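Long-range contacts in uncharacterized protein (Pseudomonas aeruginosa, PDB 4O5P), which is a phospholipase effector of the type VI secretion system, with a catalytic domain of the alpha/beta-hydrolase clan that probably hydrolyses membrane phospholipids: residues Ser398-Ser403 against Ser450-Thr455; Ile405-Met410 against Ala445-Ser450; Ala454-Ala459 against Leu651-Asp656. All coordinates share one frame; numbering follows the deposited sequence.

Contact 1 (Ser398-Ser403 against Ser450-Thr455); sequences SEFLLS and SEELAT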
loop_
_atom_site.group_PDB
_atom_site.type_symbol
_atom_site.label_atom_id
_atom_site.label_comp_id
_atom_site.label_asym_id
_atom_site.label_seq_id
_atom_site.Cartn_x
_atom_site.Cartn_y
_atom_site.Cartn_z
ATOM N N SER A 398 7.365 12.719 18.353
ATOM C CA SER A 398 6.710 12.505 17.073
ATOM C C SER A 398 6.813 13.769 16.217
ATOM O O SER A 398 6.652 13.701 15.004
ATOM C CB SER A 398 5.262 12.037 17.256
ATOM O OG SER A 398 4.702 12.547 18.455
ATOM N N GLU A 399 7.109 14.915 16.839
ATOM C CA GLU A 399 7.347 16.151 16.075
ATOM C C GLU A 399 8.694 16.151 15.328
ATOM O O GLU A 399 9.007 17.105 14.602
ATOM C CB GLU A 399 7.214 17.404 16.961
ATOM C CG GLU A 399 8.379 17.659 17.919
ATOM C CD GLU A 399 8.192 16.995 19.276
ATOM O OE1 GLU A 399 7.541 15.919 19.361
ATOM O OE2 GLU A 399 8.707 17.559 20.269
ATOM N N PHE A 400 9.483 15.087 15.494
ATOM C CA PHE A 400 10.750 14.956 14.763
ATOM C C PHE A 400 10.671 13.884 13.684
ATOM O O PHE A 400 11.646 13.622 12.971
ATOM C CB PHE A 400 11.904 14.648 15.722
ATOM C CG PHE A 400 12.155 15.733 16.729
ATOM C CD1 PHE A 400 12.863 16.881 16.377
ATOM C CD2 PHE A 400 11.673 15.613 18.028
ATOM C CE1 PHE A 400 13.091 17.892 17.306
ATOM C CE2 PHE A 400 11.903 16.615 18.968
ATOM C CZ PHE A 400 12.612 17.757 18.606
ATOM N N LEU A 401 9.498 13.274 13.573
ATOM C CA LEU A 401 9.263 12.163 12.663
ATOM C C LEU A 401 9.093 12.712 11.249
ATOM O O LEU A 401 8.237 13.579 11.016
ATOM C CB LEU A 401 7.990 11.432 13.118
ATOM C CG LEU A 401 7.787 9.914 13.166
ATOM C CD1 LEU A 401 9.016 9.135 13.594
ATOM C CD2 LEU A 401 6.605 9.587 14.095
ATOM N N LEU A 402 9.890 12.212 10.304
ATOM C CA LEU A 402 9.908 12.766 8.951
ATOM C C LEU A 402 8.504 12.800 8.312
ATOM O O LEU A 402 8.098 13.788 7.663
ATOM C CB LEU A 402 10.909 11.976 8.096
ATOM C CG LEU A 402 11.131 12.391 6.644
ATOM C CD1 LEU A 402 11.429 13.870 6.518
ATOM C CD2 LEU A 402 12.282 11.574 6.050
ATOM N N SER A 403 7.743 11.740 8.554
ATOM C CA SER A 403 6.409 11.597 7.978
ATOM C C SER A 403 5.435 12.719 8.359
ATOM O O SER A 403 4.365 12.824 7.777
ATOM C CB SER A 403 5.819 10.252 8.381
ATOM O OG SER A 403 5.906 10.077 9.776
ATOM N N SER A 450 8.481 20.005 14.297
ATOM C CA SER A 450 9.438 20.847 15.003
ATOM C C SER A 450 10.252 21.633 13.985
ATOM O O SER A 450 10.316 21.258 12.808
ATOM C CB SER A 450 10.355 19.999 15.883
ATOM O OG SER A 450 11.317 19.313 15.103
ATOM N N GLU A 451 10.869 22.731 14.408
ATOM C CA GLU A 451 11.611 23.511 13.434
ATOM C C GLU A 451 12.874 22.781 12.987
ATOM O O GLU A 451 13.332 22.991 11.871
ATOM C CB GLU A 451 11.880 24.947 13.917
ATOM C CG GLU A 451 13.069 25.122 14.843
ATOM C CD GLU A 451 13.390 26.598 15.092
ATOM O OE1 GLU A 451 12.469 27.443 14.971
ATOM O OE2 GLU A 451 14.566 26.907 15.405
ATOM N N GLU A 452 13.428 21.908 13.829
ATOM C CA GLU A 452 14.616 21.146 13.431
ATOM C C GLU A 452 14.250 20.234 12.257
ATOM O O GLU A 452 14.950 20.185 11.229
ATOM C CB GLU A 452 15.138 20.334 14.618
ATOM C CG GLU A 452 16.380 19.494 14.354
ATOM C CD GLU A 452 16.886 18.783 15.626
ATOM O OE1 GLU A 452 17.623 19.433 16.403
ATOM O OE2 GLU A 452 16.549 17.588 15.858
ATOM N N LEU A 453 13.121 19.542 12.406
ATOM C CA LEU A 453 12.572 18.725 11.335
ATOM C C LEU A 453 12.342 19.568 10.085
ATOM O O LEU A 453 12.811 19.207 9.006
ATOM C CB LEU A 453 11.273 18.028 11.790
ATOM C CG LEU A 453 10.522 17.264 10.697
ATOM C CD1 LEU A 453 11.411 16.175 10.098
ATOM C CD2 LEU A 453 9.176 16.695 11.173
ATOM N N ALA A 454 11.650 20.699 10.219
ATOM C CA ALA A 454 11.404 21.544 9.050
ATOM C C ALA A 454 12.701 21.936 8.336
ATOM O O ALA A 454 12.782 21.908 7.115
ATOM C CB ALA A 454 10.617 22.787 9.432
ATOM N N THR A 455 13.713 22.297 9.108
ATOM C CA THR A 455 14.979 22.758 8.560
ATOM C C THR A 455 15.690 21.658 7.765
ATOM O O THR A 455 16.177 21.886 6.652
ATOM C CB THR A 455 15.890 23.213 9.693
ATOM O OG1 THR A 455 15.400 24.455 10.226
ATOM C CG2 THR A 455 17.296 23.412 9.191
#
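The carbonyl oxygen of Glu399 is gripped twice by Ser450, the N-cap residue of helix 451-463. The main bond comes from the backbone, Ser450 N to Glu399 O at 3.0 Å; Ser450 OG adds a weak bond to the same oxygen. The contact thereby ties a loop of the Tle1-like catalytic region to the first turn of a helix that enters the C-terminal region. Serine suits an N-cap because its short side chain can turn back over the first turn of the helix. Here OG stands between the backbone N and the carbonyl carbon (chi1 75°), which lets Ser450 OG accept from Leu453 N at 3.3 Å in a nearly straight bond (168°). The junction with the 3-10 turn 398-400 thus rests mainly on the backbone bond, while the hydroxyl chiefly caps the helix.

Phe400 closes over this junction. Its ring receives Ser450 CB in an off-centre CH-pi contact, 4.2 Å from the centroid, while Glu399 CG lies over a face toward the rim. The Glu452 carboxylate meets the ring obliquely, their planes 46° apart, and OE2 also makes a long, weak ion pair with Arg456.

On the buried side the two branches of Leu453 divide the work. CD1 meets the backbone from Phe400 to Leu402 and the Leu402 side chain, Leu402 CD1 to Leu453 CD1 being 4.3 Å. The other methyl faces two carbonyls, with Leu453 CD2 3.5 Å from Glu399 O and 3.3 Å from Leu401 O.

Contact 2 (Ile405-Met410 against Ala445-Ser450); sequences IALQHM and AEFSVS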
loop_
_atom_site.group_PDB
_atom_site.type_symbol
_atom_site.label_atom_id
_atom_site.label_comp_id
_atom_site.label_asym_id
_atom_site.label_seq_id
_atom_site.Cartn_x
_atom_site.Cartn_y
_atom_site.Cartn_z
ATOM N N ILE A 405 5.835 15.793 7.731
ATOM C CA ILE A 405 5.794 16.855 6.711
ATOM C C ILE A 405 4.739 16.501 5.670
ATOM O O ILE A 405 3.774 17.259 5.435
ATOM C CB ILE A 405 7.182 17.084 6.023
ATOM C CG1 ILE A 405 8.278 17.312 7.062
ATOM C CG2 ILE A 405 7.126 18.256 5.050
ATOM C CD1 ILE A 405 8.071 18.554 7.914
ATOM N N ALA A 406 4.909 15.330 5.064
ATOM C CA ALA A 406 3.912 14.811 4.131
ATOM C C ALA A 406 2.511 14.893 4.738
ATOM O O ALA A 406 1.558 15.284 4.058
ATOM C CB ALA A 406 4.242 13.396 3.736
ATOM N N LEU A 407 2.389 14.559 6.022
ATOM C CA LEU A 407 1.083 14.614 6.701
ATOM C C LEU A 407 0.490 16.015 6.596
ATOM O O LEU A 407 -0.650 16.204 6.119
ATOM C CB LEU A 407 1.229 14.218 8.174
ATOM C CG LEU A 407 0.070 14.544 9.112
ATOM C CD1 LEU A 407 -1.151 13.695 8.766
ATOM C CD2 LEU A 407 0.490 14.298 10.529
ATOM N N GLN A 408 1.273 17.006 6.997
ATOM C CA GLN A 408 0.763 18.368 6.946
ATOM C C GLN A 408 0.435 18.735 5.505
ATOM O O GLN A 408 -0.609 19.362 5.217
ATOM C CB GLN A 408 1.756 19.352 7.572
ATOM C CG GLN A 408 1.752 19.321 9.099
ATOM C CD GLN A 408 2.289 20.609 9.727
ATOM O OE1 GLN A 408 2.622 21.567 9.027
ATOM N NE2 GLN A 408 2.373 20.630 11.061
ATOM N N HIS A 409 1.281 18.282 4.589
ATOM C CA HIS A 409 1.087 18.669 3.206
ATOM C C HIS A 409 -0.270 18.118 2.776
ATOM O O HIS A 409 -1.089 18.842 2.177
ATOM C CB HIS A 409 2.238 18.154 2.332
ATOM C CG HIS A 409 2.111 18.493 0.879
ATOM N ND1 HIS A 409 3.039 18.094 -0.059
ATOM C CD2 HIS A 409 1.164 19.188 0.197
ATOM C CE1 HIS A 409 2.667 18.520 -1.254
ATOM N NE2 HIS A 409 1.528 19.180 -1.126
HETATM N N MSE A 410 -0.538 16.865 3.157
HETATM C CA MSE A 410 -1.712 16.194 2.638
HETATM C C MSE A 410 -2.892 16.923 3.232
HETATM O O MSE A 410 -3.875 17.229 2.534
HETATM C CB MSE A 410 -1.731 14.700 3.021
HETATM C CG MSE A 410 -2.909 13.960 2.388
HETATM SE SE MSE A 410 -2.718 13.854 0.446
HETATM C CE MSE A 410 -1.550 12.309 0.409
ATOM N N ALA A 445 -1.628 17.421 18.574
ATOM C CA ALA A 445 -0.245 17.014 18.800
ATOM C C ALA A 445 0.140 15.941 17.796
ATOM O O ALA A 445 1.328 15.715 17.548
ATOM C CB ALA A 445 -0.046 16.517 20.223
ATOM N N GLU A 446 -0.859 15.275 17.218
ATOM C CA GLU A 446 -0.560 14.274 16.194
ATOM C C GLU A 446 -0.052 14.895 14.896
ATOM O O GLU A 446 0.440 14.183 14.015
ATOM C CB GLU A 446 -1.766 13.357 15.936
ATOM C CG GLU A 446 -1.982 12.293 17.010
ATOM C CD GLU A 446 -3.061 11.281 16.638
ATOM O OE1 GLU A 446 -3.765 11.499 15.635
ATOM O OE2 GLU A 446 -3.204 10.264 17.356
ATOM N N PHE A 447 -0.167 16.216 14.782
ATOM C CA PHE A 447 0.227 16.933 13.574
ATOM C C PHE A 447 1.445 17.838 13.796
ATOM O O PHE A 447 1.782 18.641 12.922
ATOM C CB PHE A 447 -0.944 17.774 13.045
ATOM C CG PHE A 447 -1.998 16.978 12.307
ATOM C CD1 PHE A 447 -2.907 16.186 12.997
ATOM C CD2 PHE A 447 -2.078 17.028 10.923
ATOM C CE1 PHE A 447 -3.870 15.455 12.316
ATOM C CE2 PHE A 447 -3.039 16.297 10.227
ATOM C CZ PHE A 447 -3.934 15.515 10.920
ATOM N N SER A 448 2.095 17.716 14.954
ATOM C CA SER A 448 3.240 18.579 15.296
ATOM C C SER A 448 4.450 18.412 14.370
ATOM O O SER A 448 4.843 17.288 14.038
ATOM C CB SER A 448 3.707 18.309 16.728
ATOM O OG SER A 448 2.814 18.838 17.679
ATOM N N VAL A 449 5.039 19.534 13.965
ATOM C CA VAL A 449 6.323 19.532 13.259
ATOM C C VAL A 449 7.280 20.473 13.977
ATOM O O VAL A 449 6.936 21.625 14.229
ATOM C CB VAL A 449 6.174 20.027 11.812
ATOM C CG1 VAL A 449 7.553 20.264 11.176
ATOM C CG2 VAL A 449 5.379 19.049 11.006
ATOM N N SER A 450 8.481 20.005 14.297
ATOM C CA SER A 450 9.438 20.847 15.003
ATOM C C SER A 450 10.252 21.633 13.985
ATOM O O SER A 450 10.316 21.258 12.808
ATOM C CB SER A 450 10.355 19.999 15.883
ATOM O OG SER A 450 11.317 19.313 15.103
#
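Leu407 lays its CD2 methyl over one face of the Phe447 ring, a CH-pi contact 4.1 Å from the centroid and 24° off the normal. This packs helix 403-416, which lies against the central sheet of the alpha/beta-hydrolase fold, onto the type I beta turn Ala445-Ser448 and the extended residues after it. The two side chains cross at about a right angle. Both methyls of the branched leucine lie over the same face of the ring, CD2 nearer the centre and CD1 above the rim, where Leu407 CD1 is 3.5 Å from Phe447 CE2.

The next residue, Gln408, supplies the polar link. Gln408 NE2 donates to Phe447 O at 2.8 Å with an N-H...O angle of 164°, and the acceptor lies practically in the amide plane. The extended chain beyond CG carries the amide out to this oxygen, and a glutamine can serve two backbones at once: its OE1 accepts from Arg19 N, which fixes the rotation of the group. Hydrogen bonds thus hold both ends of this buried amide.

Val449 uses both branches. Val449 CG2 packs against the Gln408 amide, 3.4 Å from Gln408 NE2, whereas CG1 meets the end of Ile405, with Ile405 CD1 3.7 Å from Val449 CG1.

Contact 3 (Ala454-Ala459 against Leu651-Asp656); sequences ATRFNA and LVALFD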
loop_
_atom_site.group_PDB
_atom_site.type_symbol
_atom_site.label_atom_id
_atom_site.label_comp_id
_atom_site.label_asym_id
_atom_site.label_seq_id
_atom_site.Cartn_x
_atom_site.Cartn_y
_atom_site.Cartn_z
ATOM N N ALA A 454 11.650 20.699 10.219
ATOM C CA ALA A 454 11.404 21.544 9.050
ATOM C C ALA A 454 12.701 21.936 8.336
ATOM O O ALA A 454 12.782 21.908 7.115
ATOM C CB ALA A 454 10.617 22.787 9.432
ATOM N N THR A 455 13.713 22.297 9.108
ATOM C CA THR A 455 14.979 22.758 8.560
ATOM C C THR A 455 15.690 21.658 7.765
ATOM O O THR A 455 16.177 21.886 6.652
ATOM C CB THR A 455 15.890 23.213 9.693
ATOM O OG1 THR A 455 15.400 24.455 10.226
ATOM C CG2 THR A 455 17.296 23.412 9.191
ATOM N N ARG A 456 15.744 20.467 8.350
ATOM C CA ARG A 456 16.382 19.323 7.703
ATOM C C ARG A 456 15.650 18.886 6.433
ATOM O O ARG A 456 16.256 18.619 5.364
ATOM C CB ARG A 456 16.463 18.174 8.723
ATOM C CG ARG A 456 17.432 18.486 9.893
ATOM C CD ARG A 456 17.321 17.459 11.013
ATOM N NE ARG A 456 18.244 17.726 12.115
ATOM C CZ ARG A 456 18.543 16.849 13.074
ATOM N NH1 ARG A 456 17.997 15.647 13.067
ATOM N NH2 ARG A 456 19.385 17.180 14.047
ATOM N N PHE A 457 14.328 18.817 6.546
ATOM C CA PHE A 457 13.522 18.528 5.380
ATOM C C PHE A 457 13.828 19.549 4.294
ATOM O O PHE A 457 14.113 19.199 3.160
ATOM C CB PHE A 457 12.027 18.562 5.719
ATOM C CG PHE A 457 11.154 18.461 4.514
ATOM C CD1 PHE A 457 10.784 19.602 3.807
ATOM C CD2 PHE A 457 10.734 17.222 4.060
ATOM C CE1 PHE A 457 9.999 19.505 2.675
ATOM C CE2 PHE A 457 9.937 17.115 2.932
ATOM C CZ PHE A 457 9.568 18.259 2.238
ATOM N N ASN A 458 13.762 20.827 4.631
ATOM C CA ASN A 458 14.031 21.852 3.634
ATOM C C ASN A 458 15.440 21.783 3.028
ATOM O O ASN A 458 15.638 22.179 1.888
ATOM C CB ASN A 458 13.714 23.238 4.199
ATOM C CG ASN A 458 12.219 23.439 4.430
ATOM O OD1 ASN A 458 11.389 22.862 3.723
ATOM N ND2 ASN A 458 11.870 24.257 5.428
ATOM N N ALA A 459 16.419 21.262 3.765
ATOM C CA ALA A 459 17.744 21.090 3.154
ATOM C C ALA A 459 17.651 20.037 2.053
ATOM O O ALA A 459 18.175 20.211 0.923
ATOM C CB ALA A 459 18.775 20.697 4.196
ATOM N N LEU A 651 21.472 18.096 5.822
ATOM C CA LEU A 651 21.125 16.963 4.967
ATOM C C LEU A 651 21.569 15.619 5.571
ATOM O O LEU A 651 20.744 14.680 5.744
ATOM C CB LEU A 651 21.731 17.161 3.579
ATOM C CG LEU A 651 21.417 16.089 2.537
ATOM C CD1 LEU A 651 19.899 15.993 2.302
ATOM C CD2 LEU A 651 22.161 16.371 1.230
ATOM N N VAL A 652 22.865 15.532 5.907
ATOM C CA VAL A 652 23.399 14.340 6.564
ATOM C C VAL A 652 22.627 14.027 7.860
ATOM O O VAL A 652 22.320 12.868 8.132
ATOM C CB VAL A 652 24.932 14.427 6.826
ATOM C CG1 VAL A 652 25.423 13.190 7.581
ATOM C CG2 VAL A 652 25.698 14.540 5.516
ATOM N N ALA A 653 22.289 15.055 8.637
ATOM C CA ALA A 653 21.514 14.856 9.865
ATOM C C ALA A 653 20.096 14.347 9.588
ATOM O O ALA A 653 19.549 13.566 10.373
ATOM C CB ALA A 653 21.468 16.123 10.695
ATOM N N LEU A 654 19.498 14.785 8.484
ATOM C CA LEU A 654 18.198 14.229 8.092
ATOM C C LEU A 654 18.314 12.730 7.851
ATOM O O LEU A 654 17.477 11.960 8.326
ATOM C CB LEU A 654 17.675 14.894 6.828
ATOM C CG LEU A 654 16.262 14.465 6.411
ATOM C CD1 LEU A 654 15.215 15.199 7.250
ATOM C CD2 LEU A 654 16.023 14.729 4.922
ATOM N N PHE A 655 19.340 12.305 7.111
ATOM C CA PHE A 655 19.491 10.851 6.893
ATOM C C PHE A 655 19.854 10.072 8.152
ATOM O O PHE A 655 19.403 8.924 8.330
ATOM C CB PHE A 655 20.481 10.540 5.761
ATOM C CG PHE A 655 19.938 10.870 4.399
ATOM C CD1 PHE A 655 19.090 9.987 3.747
ATOM C CD2 PHE A 655 20.254 12.069 3.787
ATOM C CE1 PHE A 655 18.572 10.284 2.496
ATOM C CE2 PHE A 655 19.733 12.382 2.527
ATOM C CZ PHE A 655 18.891 11.484 1.885
ATOM N N ASP A 656 20.677 10.681 9.006
ATOM C CA ASP A 656 21.017 10.099 10.313
ATOM C C ASP A 656 19.816 9.882 11.243
ATOM O O ASP A 656 19.640 8.791 11.776
ATOM C CB ASP A 656 22.012 10.997 11.043
ATOM C CG ASP A 656 23.441 10.834 10.563
ATOM O OD1 ASP A 656 23.703 10.178 9.529
ATOM O OD2 ASP A 656 24.321 11.404 11.238
#
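Segments 454-459 of helix 451-463 and 651-656 of helix 649-657 cross steeply, their axes 8.4 Å apart at closest approach and their directions 111° from each other. Small residues permit this spacing: Ala459 CB comes within 4.1 Å of Leu651 N, and Ala653 turns its methyl toward the other helix. That methyl lies over the centre of one face of the Arg456 guanidinium, with Ala653 CB 3.8 Å from Arg456 CZ. Resting on the flat face, it leaves the in-plane N-H groups to turn elsewhere; NH1 forms a salt bridge with Glu657 and a hydrogen bond with Gln658. By contrast, the buried Arg456 NE has no polar partner in the model.

The long arginine is also apolar at its base. With CG anti to the backbone N (chi1 -175°), Leu654 brings its CD1 to 3.5 Å from Arg456 CB and 3.8 Å from Phe457 N. The side chains of Leu651 and Leu654 both pack on Trp460. The whole is a steeply crossed helix pair in an alpha-helical part of the Tle1-like C-terminal region, with an alanine from each helix at the interface, leucines beside them and Arg456 reaching across to Glu657.

The three contacts form one continuous patch, with centres of contacts 1 and 2 about 8 Å apart, 1 and 3 about 9 Å, and 2 and 3 about 16 Å. Helix 451-463 joins contacts 1 and 3, and Ser450 belongs to both contacts 1 and 2. Along the chain, contact 2 falls within the span bridged by contact 1, whereas contact 3 reaches on to helix 649-657, far later in sequence. Packing runs between them: Leu453 meets Ile405, Leu402 meets Leu654, and Ile405 meets Phe457. Contact 1 spans the catalytic and C-terminal regions, contact 2 packs a helix of the catalytic region on the loop leading into helix 451-463, and contact 3 joins two C-terminal helices.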